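Local coordinates for hypothetical protein (Geobacillus stearothermophilus, PDB 1SFS), which is of unknown function but has a glycoside hydrolase-like domain and may be a bacterial lysozyme, at residues L123-E128 with A135-A140. Numbering follows the deposited sequence. Where two conformers were deposited one is given.
Sequences LFANIE and AAWIAA
Trp137 reaches from its helix to the strand with the six-membered part of its indole. The tight spot is the ring edge, where Ala125 CB lies near the indole plane, 3.8 Å from Trp137 CH2 and 4.1 Å from Trp137 CZ3. Ile127, two residues on and directed to the same side, places CD1 4.0 Å from Trp137 CZ3 in an oblique approach, the two side chains running antiparallel alongside one another. With CG anti to the Trp137 backbone N (chi1 -170°), the indole is carried toward the strand; the nearest CA atoms, those of Ala125 and Ile138, remain 9.5 Å apart. The two segments bury 113 Å² between them, and on the helix side most of this belongs to Trp137. The looser part is Ile138, whose side chain stays 4.9 Å from the strand segment at its nearest.

A polar side is turned from the helix: Asn126 points that way and is buried, and only Glu128 reaches partial exposure.

Phe92 stacks on Trp137, and Asn100 and Ala104 of helix 98-114 touch it. The contact thereby fastens helix 135-145 to strand 122-126 within a beta-alpha-beta unit completed by strand 151-156, while Ile138 packs against helix 163-173.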
loop_
_atom_site.group_PDB
_atom_site.type_symbol
_atom_site.label_atom_id
_atom_site.label_comp_id
_atom_site.label_asym_id
_atom_site.label_seq_id
_atom_site.Cartn_x
_atom_site.Cartn_y
_atom_site.Cartn_z
ATOM N N LEU A 123 0.588 2.379 -7.087
ATOM C CA LEU A 123 0.143 3.372 -6.104
ATOM C C LEU A 123 -0.984 2.741 -5.298
ATOM O O LEU A 123 -1.983 2.315 -5.916
ATOM C CB LEU A 123 -0.334 4.664 -6.746
ATOM C CG LEU A 123 0.610 5.327 -7.741
ATOM C CD1 LEU A 123 -0.032 6.537 -8.358
ATOM C CD2 LEU A 123 1.952 5.696 -7.118
ATOM N N PHE A 124 -0.860 2.642 -3.998
ATOM C CA PHE A 124 -1.867 1.969 -3.164
ATOM C C PHE A 124 -2.831 2.930 -2.543
ATOM O O PHE A 124 -2.444 3.834 -1.808
ATOM C CB PHE A 124 -1.200 1.163 -2.060
ATOM C CG PHE A 124 -0.602 -0.136 -2.548
ATOM C CD1 PHE A 124 -1.311 -1.317 -2.425
ATOM C CD2 PHE A 124 0.647 -0.183 -3.164
ATOM C CE1 PHE A 124 -0.816 -2.507 -2.926
ATOM C CE2 PHE A 124 1.138 -1.378 -3.663
ATOM C CZ PHE A 124 0.418 -2.528 -3.533
ATOM N N ALA A 125 -4.124 2.701 -2.713
ATOM C CA ALA A 125 -5.169 3.430 -2.004
ATOM C C ALA A 125 -5.342 2.874 -0.615
ATOM O O ALA A 125 -5.543 1.681 -0.447
ATOM C CB ALA A 125 -6.474 3.308 -2.764
ATOM N N ASN A 126 -5.378 3.752 0.390
ATOM C CA ASN A 126 -5.556 3.376 1.778
ATOM C C ASN A 126 -7.006 3.238 2.204
ATOM O O ASN A 126 -7.603 4.230 2.641
ATOM C CB ASN A 126 -4.895 4.492 2.603
ATOM C CG ASN A 126 -5.036 4.184 4.058
ATOM O OD1 ASN A 126 -4.352 3.265 4.517
ATOM N ND2 ASN A 126 -5.858 4.919 4.783
ATOM N N ILE A 127 -7.570 2.052 2.111
ATOM C CA ILE A 127 -8.998 1.847 2.424
ATOM C C ILE A 127 -9.076 1.225 3.788
ATOM O O ILE A 127 -8.967 0.007 3.944
ATOM C CB ILE A 127 -9.694 1.020 1.368
ATOM C CG1 ILE A 127 -9.536 1.612 -0.040
ATOM C CG2 ILE A 127 -11.166 0.853 1.749
ATOM C CD1 ILE A 127 -10.057 0.811 -1.198
ATOM N N GLU A 128 -9.262 2.064 4.808
ATOM C CA GLU A 128 -9.297 1.484 6.172
ATOM C C GLU A 128 -10.592 0.731 6.404
ATOM O O GLU A 128 -11.591 0.972 5.735
ATOM C CB GLU A 128 -9.032 2.624 7.176
ATOM C CG GLU A 128 -7.763 3.387 6.806
ATOM C CD GLU A 128 -7.132 4.470 7.638
ATOM O OE1 GLU A 128 -7.812 5.426 8.054
ATOM O OE2 GLU A 128 -5.906 4.413 7.831
ATOM N N ALA A 135 -18.260 -0.583 -5.072
ATOM C CA ALA A 135 -17.649 -1.084 -6.273
ATOM C C ALA A 135 -17.340 0.008 -7.258
ATOM O O ALA A 135 -16.331 -0.130 -7.986
ATOM C CB ALA A 135 -18.596 -2.107 -6.890
ATOM N N ALA A 136 -18.138 1.041 -7.345
ATOM C CA ALA A 136 -17.877 2.117 -8.300
ATOM C C ALA A 136 -16.586 2.846 -7.990
ATOM O O ALA A 136 -15.883 3.257 -8.909
ATOM C CB ALA A 136 -19.068 3.091 -8.362
ATOM N N TRP A 137 -16.296 3.071 -6.722
ATOM C CA TRP A 137 -15.047 3.754 -6.367
ATOM C C TRP A 137 -13.842 2.931 -6.803
ATOM O O TRP A 137 -12.882 3.449 -7.361
ATOM C CB TRP A 137 -15.020 4.019 -4.854
ATOM C CG TRP A 137 -13.930 4.913 -4.390
ATOM C CD1 TRP A 137 -14.124 6.249 -4.066
ATOM C CD2 TRP A 137 -12.559 4.638 -4.170
ATOM N NE1 TRP A 137 -12.938 6.798 -3.656
ATOM C CE2 TRP A 137 -11.968 5.850 -3.717
ATOM C CE3 TRP A 137 -11.725 3.541 -4.291
ATOM C CZ2 TRP A 137 -10.603 5.955 -3.403
ATOM C CZ3 TRP A 137 -10.377 3.647 -3.994
ATOM C CH2 TRP A 137 -9.850 4.853 -3.570
ATOM N N ILE A 138 -13.888 1.628 -6.514
ATOM C CA ILE A 138 -12.805 0.723 -6.894
ATOM C C ILE A 138 -12.630 0.721 -8.403
ATOM O O ILE A 138 -11.493 0.794 -8.905
ATOM C CB ILE A 138 -13.029 -0.665 -6.335
ATOM C CG1 ILE A 138 -12.974 -0.662 -4.820
ATOM C CG2 ILE A 138 -12.025 -1.659 -6.920
ATOM C CD1 ILE A 138 -13.245 -1.960 -4.135
ATOM N N ALA A 139 -13.717 0.632 -9.150
ATOM C CA ALA A 139 -13.642 0.713 -10.598
ATOM C C ALA A 139 -12.962 1.989 -11.044
ATOM O O ALA A 139 -12.111 1.949 -11.942
ATOM C CB ALA A 139 -15.056 0.643 -11.206
ATOM N N ALA A 140 -13.350 3.132 -10.470
ATOM C CA ALA A 140 -12.746 4.393 -10.879
ATOM C C ALA A 140 -11.269 4.435 -10.559
ATOM O O ALA A 140 -10.476 4.986 -11.336
ATOM C CB ALA A 140 -13.469 5.555 -10.193
#